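Local coordinates for protein cytochrome c XoxG (Methylobacterium extorquens, PDB 6ONQ) that binds one heme c and probably carries electrons in lanthanide-dependent methanol oxidation as a small c-type cytochrome, at residues A52-E57 / H68-I73; G60-K65 / K79-T84. One frame throughout, in Å; residues are numbered along the deposited sequence.

Contact 1: A52-E57 / H68-I73; sequences ATAAKE and HPTFHI
Thr-70 reaches across to Ala-52 and Ala-54 with both branches of its side chain. Its CB comes 3.6 Å from Ala-52 O. From there OG1 runs anti to the backbone N (chi1 -160°) and donates a hydrogen bond to that same oxygen, with Thr-70 OG1 and Ala-52 O 2.7 Å apart. The bond is bent at the acceptor: the C=O...donor angle is 124°, and the donor is tilted 22° from the carbonyl plane. OG1 also brushes the methyl of Ala-52. The other branch, CG2, passes 3.7 Å from Ala-52 O and goes on to Ala-54, where it packs against CA and the methyl. A valine here would probably leave the buried Ala-52 carbonyl oxygen without its hydroxyl donor. Phe-71 adds a second apolar patch. Its CE2 and CZ meet Ala-52 CB obliquely, CE2 at 3.8 Å. The OG1 of Thr-70 stands over one face of this ring, toward the rim. The contact is thus a loop tied to a strand by one side-chain bond and small methyl groups. The chain runs from helix 46-51 through Ala-52 toward strand 56-58; Ala-55 and Lys-56 both face Phe-63, a classic beta bulge. Strand 61-63 lies between strands 56-58 and 69-74 in the sheet, and its Tyr-62 touches both Ala-54 and Thr-70. Helix 156-167 packs against Ala-52 through Arg-164 and against Phe-71 through Val-161 and Ala-165.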
ATOM      1  N   ALA A  52      -9.653   5.013   5.616  1.00 22.91           N
ATOM      2  CA  ALA A  52      -8.531   5.374   4.758  1.00 26.70           C
ATOM      3  C   ALA A  52      -8.771   6.656   3.975  1.00 29.50           C
ATOM      4  O   ALA A  52      -8.022   6.944   3.037  1.00 42.78           O
ATOM      5  CB  ALA A  52      -8.210   4.237   3.787  1.00 20.92           C
ATOM      6  N   THR A  53      -9.798   7.422   4.326  1.00 32.97           N
ATOM      7  CA  THR A  53     -10.067   8.659   3.615  1.00 24.20           C
ATOM      8  C   THR A  53      -8.940   9.648   3.857  1.00 23.05           C
ATOM      9  O   THR A  53      -8.464   9.809   4.981  1.00 28.56           O
ATOM     10  CB  THR A  53     -11.411   9.238   4.053  1.00 28.10           C
ATOM     11  OG1 THR A  53     -12.457   8.547   3.357  1.00 43.38           O
ATOM     12  CG2 THR A  53     -11.501  10.733   3.741  1.00 16.57           C
ATOM     13  N   ALA A  54      -8.490  10.287   2.784  1.00 36.83           N
ATOM     14  CA  ALA A  54      -7.400  11.240   2.904  1.00 37.44           C
ATOM     15  C   ALA A  54      -7.872  12.476   3.656  1.00 34.11           C
ATOM     16  O   ALA A  54      -8.907  13.061   3.325  1.00 39.89           O
ATOM     17  CB  ALA A  54      -6.872  11.612   1.523  1.00 34.25           C
ATOM     18  N   ALA A  55      -7.121  12.860   4.684  1.00 36.25           N
ATOM     19  CA  ALA A  55      -7.414  14.054   5.462  1.00 33.67           C
ATOM     20  C   ALA A  55      -6.420  15.177   5.227  1.00 35.96           C
ATOM     21  O   ALA A  55      -6.741  16.335   5.505  1.00 47.04           O
ATOM     22  CB  ALA A  55      -7.436  13.725   6.962  1.00 25.10           C
ATOM     23  N   LYS A  56      -5.243  14.863   4.702  1.00 42.51           N
ATOM     24  CA  LYS A  56      -4.140  15.802   4.608  1.00 49.32           C
ATOM     25  C   LYS A  56      -3.310  15.418   3.392  1.00 57.63           C
ATOM     26  O   LYS A  56      -3.304  14.254   2.980  1.00 42.11           O
ATOM     27  CB  LYS A  56      -3.314  15.768   5.904  1.00 36.31           C
ATOM     28  CG  LYS A  56      -2.032  16.567   5.906  1.00 45.43           C
ATOM     29  CD  LYS A  56      -1.986  17.459   7.126  1.00 67.69           C
ATOM     30  CE  LYS A  56      -3.269  18.286   7.226  1.00 75.96           C
ATOM     31  NZ  LYS A  56      -3.320  19.155   8.438  1.00 47.94           N
ATOM     32  N   GLU A  57      -2.638  16.403   2.795  1.00 62.49           N
ATOM     33  CA  GLU A  57      -1.649  16.105   1.769  1.00 39.34           C
ATOM     34  C   GLU A  57      -0.415  16.957   1.984  1.00 47.99           C
ATOM     35  O   GLU A  57      -0.510  18.182   2.107  1.00 69.98           O
ATOM     36  CB  GLU A  57      -2.177  16.327   0.351  1.00 39.06           C
ATOM     37  CG  GLU A  57      -1.189  15.792  -0.685  1.00 65.33           C
ATOM     38  CD  GLU A  57      -1.408  16.324  -2.088  1.00 69.05           C
ATOM     39  OE1 GLU A  57      -2.441  15.991  -2.708  1.00 59.77           O
ATOM     40  OE2 GLU A  57      -0.530  17.072  -2.570  1.00 56.00           O
ATOM     41  N   HIS A  68      -1.675   8.420   9.479  1.00 19.25           N
ATOM     42  CA  HIS A  68      -1.017   7.311   8.818  1.00 27.96           C
ATOM     43  C   HIS A  68      -1.164   7.407   7.300  1.00 34.33           C
ATOM     44  O   HIS A  68      -2.127   7.993   6.796  1.00 27.15           O
ATOM     45  CB  HIS A  68      -1.600   5.989   9.322  1.00 36.69           C
ATOM     46  CG  HIS A  68      -1.363   5.754  10.780  1.00 41.83           C
ATOM     47  ND1 HIS A  68      -2.378   5.449  11.661  1.00 28.59           N
ATOM     48  CD2 HIS A  68      -0.225   5.796  11.514  1.00 35.27           C
ATOM     49  CE1 HIS A  68      -1.874   5.313  12.876  1.00 39.69           C
ATOM     50  NE2 HIS A  68      -0.570   5.513  12.813  1.00 52.62           N
ATOM     51  N   PRO A  69      -0.213   6.850   6.551  1.00 20.10           N
ATOM     52  CA  PRO A  69      -0.249   6.980   5.091  1.00 13.76           C
ATOM     53  C   PRO A  69      -1.499   6.353   4.500  1.00 21.70           C
ATOM     54  O   PRO A  69      -2.058   5.399   5.045  1.00 21.92           O
ATOM     55  CB  PRO A  69       1.008   6.232   4.635  1.00 10.07           C
ATOM     56  CG  PRO A  69       1.893   6.211   5.814  1.00 15.29           C
ATOM     57  CD  PRO A  69       0.996   6.153   7.014  1.00 18.17           C
ATOM     58  N   THR A  70      -1.931   6.901   3.366  1.00 14.20           N
ATOM     59  CA  THR A  70      -3.102   6.387   2.674  1.00 18.32           C
ATOM     60  C   THR A  70      -2.958   6.664   1.187  1.00 20.68           C
ATOM     61  O   THR A  70      -2.023   7.339   0.745  1.00 22.08           O
ATOM     62  CB  THR A  70      -4.408   6.988   3.220  1.00 15.50           C
ATOM     63  OG1 THR A  70      -5.498   6.150   2.851  1.00 13.48           O
ATOM     64  CG2 THR A  70      -4.665   8.370   2.661  1.00 22.18           C
ATOM     65  N   PHE A  71      -3.901   6.127   0.420  1.00 19.69           N
ATOM     66  CA  PHE A  71      -3.902   6.232  -1.027  1.00 23.56           C
ATOM     67  C   PHE A  71      -4.764   7.401  -1.495  1.00 29.01           C
ATOM     68  O   PHE A  71      -5.311   8.170  -0.701  1.00 34.44           O
ATOM     69  CB  PHE A  71      -4.397   4.928  -1.633  1.00 27.92           C
ATOM     70  CG  PHE A  71      -5.682   4.452  -1.043  1.00 28.75           C
ATOM     71  CD1 PHE A  71      -6.886   4.990  -1.449  1.00 23.43           C
ATOM     72  CD2 PHE A  71      -5.688   3.471  -0.072  1.00 25.67           C
ATOM     73  CE1 PHE A  71      -8.069   4.546  -0.908  1.00 23.78           C
ATOM     74  CE2 PHE A  71      -6.872   3.024   0.470  1.00 21.97           C
ATOM     75  CZ  PHE A  71      -8.061   3.562   0.054  1.00 13.49           C
ATOM     76  N   HIS A  72      -4.885   7.524  -2.820  1.00 32.98           N
ATOM     77  CA  HIS A  72      -5.713   8.564  -3.429  1.00 27.82           C
ATOM     78  C   HIS A  72      -5.946   8.160  -4.883  1.00 28.71           C
ATOM     79  O   HIS A  72      -5.083   8.393  -5.734  1.00 42.42           O
ATOM     80  CB  HIS A  72      -5.062   9.931  -3.332  1.00 22.49           C
ATOM     81  CG  HIS A  72      -5.907  11.032  -3.886  1.00 39.02           C
ATOM     82  ND1 HIS A  72      -5.388  12.070  -4.630  1.00 52.35           N
ATOM     83  CD2 HIS A  72      -7.240  11.255  -3.812  1.00 37.81           C
ATOM     84  CE1 HIS A  72      -6.362  12.887  -4.986  1.00 41.29           C
ATOM     85  NE2 HIS A  72      -7.496  12.414  -4.503  1.00 48.21           N
ATOM     86  N   ILE A  73      -7.105   7.555  -5.144  1.00 27.07           N
ATOM     87  CA  ILE A  73      -7.525   7.137  -6.477  1.00 34.65           C
ATOM     88  C   ILE A  73      -8.405   8.223  -7.076  1.00 40.95           C
ATOM     89  O   ILE A  73      -9.178   8.877  -6.365  1.00 32.32           O
ATOM     90  CB  ILE A  73      -8.274   5.794  -6.428  1.00 34.45           C
ATOM     91  CG1 ILE A  73      -7.636   4.860  -5.404  1.00 33.33           C
ATOM     92  CG2 ILE A  73      -8.297   5.137  -7.782  1.00 41.58           C
ATOM     93  CD1 ILE A  73      -6.221   4.518  -5.699  1.00 20.34           C
TER

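Contact 2: G60-K65 / K79-T84; sequences GKYFDK and KVDWFT
The broadest touch is van der Waals contact of the Lys-61 chain with Phe-83. The lysine chain passes by the CE1-CZ end of the ring, CG 3.4 Å from Phe-83 CE1 and CE equally near CZ. The chain is bent at chi2 (134°) and chi4 (71°), and the second bend turns NZ to the ring edge, in its plane. NZ has a weak hydrogen bond to the carbonyl of Asp-59. Gly-60 O also lies near the edge of the Phe-83 ring. The indole of Trp-82 adds its CD1 over one face of that ring. A second apolar touch joins Tyr-62 CE1 to Asp-81 CB at 3.6 Å, with the tyrosine ring and the carboxylate nearly perpendicular.

Asp-81 is the N-cap residue of helix 82-94, and its carboxylate makes the capping bonds. The cap lies where strand 79-80, an outermost strand of the antiparallel sheet, gives way to the helix.

The polar bonds run within the segments or leave the pair. Asp-81 OD2 accepts a weak bond from Phe-83 N. Its OD1 takes the hydroxyl of Thr-84 on the syn side, OG1 to OD1 2.5 Å, and a weak, long bond from Thr-84 N. Tyr-62 OH bonds to Glu-180 OE1.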
ATOM      1  N   GLY A  60       2.265  15.286  -2.632  1.00 44.20           N
ATOM      2  CA  GLY A  60       2.071  13.966  -3.199  1.00 47.80           C
ATOM      3  C   GLY A  60       1.845  12.845  -2.204  1.00 58.05           C
ATOM      4  O   GLY A  60       1.469  11.739  -2.622  1.00 38.20           O
ATOM      5  N   LYS A  61       2.070  13.082  -0.910  1.00 59.47           N
ATOM      6  CA  LYS A  61       1.839  12.101   0.142  1.00 40.15           C
ATOM      7  C   LYS A  61       0.503  12.393   0.814  1.00 45.60           C
ATOM      8  O   LYS A  61       0.262  13.521   1.258  1.00 50.22           O
ATOM      9  CB  LYS A  61       2.951  12.151   1.189  1.00 41.63           C
ATOM     10  CG  LYS A  61       4.206  11.386   0.852  1.00 52.76           C
ATOM     11  CD  LYS A  61       5.440  12.238   1.152  1.00 76.85           C
ATOM     12  CE  LYS A  61       6.628  11.869   0.273  1.00 79.98           C
ATOM     13  NZ  LYS A  61       6.443  12.273  -1.146  1.00 79.44           N
ATOM     14  N   TYR A  62      -0.347  11.382   0.907  1.00 37.20           N
ATOM     15  CA  TYR A  62      -1.626  11.523   1.579  1.00 30.80           C
ATOM     16  C   TYR A  62      -1.604  10.831   2.937  1.00 25.57           C
ATOM     17  O   TYR A  62      -0.903   9.837   3.139  1.00 27.88           O
ATOM     18  CB  TYR A  62      -2.746  10.961   0.712  1.00 21.16           C
ATOM     19  CG  TYR A  62      -2.815  11.620  -0.635  1.00 35.07           C
ATOM     20  CD1 TYR A  62      -2.011  11.187  -1.680  1.00 44.08           C
ATOM     21  CD2 TYR A  62      -3.663  12.693  -0.862  1.00 34.79           C
ATOM     22  CE1 TYR A  62      -2.059  11.790  -2.920  1.00 31.72           C
ATOM     23  CE2 TYR A  62      -3.716  13.306  -2.099  1.00 49.65           C
ATOM     24  CZ  TYR A  62      -2.905  12.850  -3.125  1.00 41.24           C
ATOM     25  OH  TYR A  62      -2.942  13.440  -4.366  1.00 45.76           O
ATOM     26  N   PHE A  63      -2.378  11.383   3.872  1.00 35.91           N
ATOM     27  CA  PHE A  63      -2.500  10.855   5.225  1.00 33.53           C
ATOM     28  C   PHE A  63      -3.968  10.797   5.630  1.00 32.50           C
ATOM     29  O   PHE A  63      -4.803  11.541   5.107  1.00 44.59           O
ATOM     30  CB  PHE A  63      -1.714  11.708   6.222  1.00 23.39           C
ATOM     31  CG  PHE A  63      -0.254  11.817   5.900  1.00 22.61           C
ATOM     32  CD1 PHE A  63       0.214  12.834   5.091  1.00 29.10           C
ATOM     33  CD2 PHE A  63       0.651  10.897   6.408  1.00 27.61           C
ATOM     34  CE1 PHE A  63       1.560  12.939   4.793  1.00 34.00           C
ATOM     35  CE2 PHE A  63       2.001  10.995   6.117  1.00 26.00           C
ATOM     36  CZ  PHE A  63       2.456  12.019   5.307  1.00 27.00           C
ATOM     37  N   ASP A  64      -4.281   9.900   6.564  1.00 28.14           N
ATOM     38  CA  ASP A  64      -5.637   9.794   7.089  1.00 31.88           C
ATOM     39  C   ASP A  64      -5.759  10.617   8.374  1.00 23.99           C
ATOM     40  O   ASP A  64      -4.789  11.223   8.841  1.00 24.41           O
ATOM     41  CB  ASP A  64      -6.021   8.325   7.307  1.00 27.78           C
ATOM     42  CG  ASP A  64      -5.123   7.603   8.324  1.00 41.40           C
ATOM     43  OD1 ASP A  64      -4.426   8.265   9.126  1.00 36.95           O
ATOM     44  OD2 ASP A  64      -5.121   6.349   8.325  1.00 50.17           O
ATOM     45  N   LYS A  65      -6.958  10.638   8.968  1.00 31.51           N
ATOM     46  CA  LYS A  65      -7.140  11.434  10.182  1.00 34.38           C
ATOM     47  C   LYS A  65      -6.259  10.957  11.334  1.00 28.81           C
ATOM     48  O   LYS A  65      -5.959  11.757  12.225  1.00 28.76           O
ATOM     49  CB  LYS A  65      -8.609  11.456  10.622  1.00 25.95           C
ATOM     50  CG  LYS A  65      -9.170  10.128  11.109  1.00 42.97           C
ATOM     51  CD  LYS A  65     -10.685  10.204  11.283  1.00 31.60           C
ATOM     52  CE  LYS A  65     -11.358   8.863  11.010  1.00 36.47           C
ATOM     53  NZ  LYS A  65     -10.612   7.714  11.603  1.00 58.41           N
ATOM     54  N   LYS A  79      -6.676   6.450 -12.215  1.00 45.98           N
ATOM     55  CA  LYS A  79      -5.479   7.159 -11.785  1.00 37.05           C
ATOM     56  C   LYS A  79      -5.225   6.905 -10.299  1.00 48.09           C
ATOM     57  O   LYS A  79      -6.166   6.825  -9.505  1.00 45.63           O
ATOM     58  CB  LYS A  79      -5.648   8.655 -12.063  1.00 36.63           C
ATOM     59  CG  LYS A  79      -4.355   9.435 -12.066  1.00 36.17           C
ATOM     60  CD  LYS A  79      -4.598  10.937 -12.063  1.00 33.99           C
ATOM     61  CE  LYS A  79      -3.291  11.680 -11.779  1.00 60.96           C
ATOM     62  NZ  LYS A  79      -3.134  13.001 -12.446  1.00 70.11           N
ATOM     63  N   VAL A  80      -3.950   6.762  -9.921  1.00 39.31           N
ATOM     64  CA  VAL A  80      -3.572   6.485  -8.538  1.00 24.88           C
ATOM     65  C   VAL A  80      -2.448   7.419  -8.116  1.00 35.36           C
ATOM     66  O   VAL A  80      -1.674   7.903  -8.942  1.00 43.38           O
ATOM     67  CB  VAL A  80      -3.131   5.022  -8.318  1.00 27.61           C
ATOM     68  CG1 VAL A  80      -4.180   4.042  -8.840  1.00 25.87           C
ATOM     69  CG2 VAL A  80      -1.782   4.782  -8.950  1.00 34.04           C
ATOM     70  N   ASP A  81      -2.364   7.668  -6.808  1.00 39.10           N
ATOM     71  CA  ASP A  81      -1.282   8.468  -6.255  1.00 24.96           C
ATOM     72  C   ASP A  81       0.048   7.746  -6.438  1.00 26.73           C
ATOM     73  O   ASP A  81       0.103   6.554  -6.755  1.00 27.17           O
ATOM     74  CB  ASP A  81      -1.526   8.767  -4.769  1.00 32.48           C
ATOM     75  CG  ASP A  81      -1.155   7.588  -3.840  1.00 38.21           C
ATOM     76  OD1 ASP A  81      -1.871   6.554  -3.833  1.00 20.90           O
ATOM     77  OD2 ASP A  81      -0.154   7.707  -3.092  1.00 44.84           O
ATOM     78  N   TRP A  82       1.136   8.482  -6.205  1.00 28.37           N
ATOM     79  CA  TRP A  82       2.460   7.935  -6.475  1.00 22.31           C
ATOM     80  C   TRP A  82       2.718   6.674  -5.663  1.00 27.12           C
ATOM     81  O   TRP A  82       3.169   5.655  -6.200  1.00 31.64           O
ATOM     82  CB  TRP A  82       3.536   8.977  -6.187  1.00 26.73           C
ATOM     83  CG  TRP A  82       4.885   8.363  -6.207  1.00 31.77           C
ATOM     84  CD1 TRP A  82       5.696   8.126  -5.136  1.00 42.67           C
ATOM     85  CD2 TRP A  82       5.577   7.866  -7.353  1.00 31.00           C
ATOM     86  NE1 TRP A  82       6.858   7.520  -5.546  1.00 41.45           N
ATOM     87  CE2 TRP A  82       6.809   7.347  -6.905  1.00 50.62           C
ATOM     88  CE3 TRP A  82       5.276   7.808  -8.718  1.00 43.04           C
ATOM     89  CZ2 TRP A  82       7.738   6.777  -7.773  1.00 47.81           C
ATOM     90  CZ3 TRP A  82       6.200   7.246  -9.578  1.00 34.20           C
ATOM     91  CH2 TRP A  82       7.417   6.741  -9.103  1.00 49.89           C
ATOM     92  N   PHE A  83       2.419   6.712  -4.367  1.00 33.72           N
ATOM     93  CA  PHE A  83       2.829   5.612  -3.501  1.00 26.22           C
ATOM     94  C   PHE A  83       2.026   4.347  -3.760  1.00 25.16           C
ATOM     95  O   PHE A  83       2.537   3.245  -3.542  1.00 21.75           O
ATOM     96  CB  PHE A  83       2.738   6.033  -2.042  1.00 18.94           C
ATOM     97  CG  PHE A  83       3.799   7.003  -1.656  1.00 32.19           C
ATOM     98  CD1 PHE A  83       3.721   8.325  -2.058  1.00 47.70           C
ATOM     99  CD2 PHE A  83       4.905   6.589  -0.941  1.00 44.72           C
ATOM    100  CE1 PHE A  83       4.716   9.221  -1.724  1.00 52.56           C
ATOM    101  CE2 PHE A  83       5.908   7.482  -0.602  1.00 40.82           C
ATOM    102  CZ  PHE A  83       5.813   8.794  -0.993  1.00 51.92           C
ATOM    103  N   THR A  84       0.791   4.460  -4.244  1.00 22.66           N
ATOM    104  CA  THR A  84       0.109   3.248  -4.679  1.00 16.04           C
ATOM    105  C   THR A  84       0.818   2.643  -5.883  1.00 27.07           C
ATOM    106  O   THR A  84       1.081   1.435  -5.921  1.00 32.38           O
ATOM    107  CB  THR A  84      -1.359   3.528  -4.996  1.00 22.92           C
ATOM    108  OG1 THR A  84      -2.021   4.032  -3.828  1.00 21.10           O
ATOM    109  CG2 THR A  84      -2.048   2.250  -5.433  1.00 17.87           C
TER

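The two contacts lie on the same side of the chain's centre, with their own centres about 5 Å apart. Their segments alternate along the chain: 52-57, 60-65, 68-73, then 79-84. The four consecutive strands 56-58, 61-63, 69-74 and 79-80 form one antiparallel sheet in that order. Contact 1 brings together parts of the first and third segments, and contact 2 parts of the second and fourth. Strand 61-63 links them directly, with a probable hydrogen bond from Ala-55 N to Phe-63 O. Helix 156-167 reaches both. Both lie away from the heme site, and helix 82-94 leads from contact 2 to Cys-95, which binds the heme covalently.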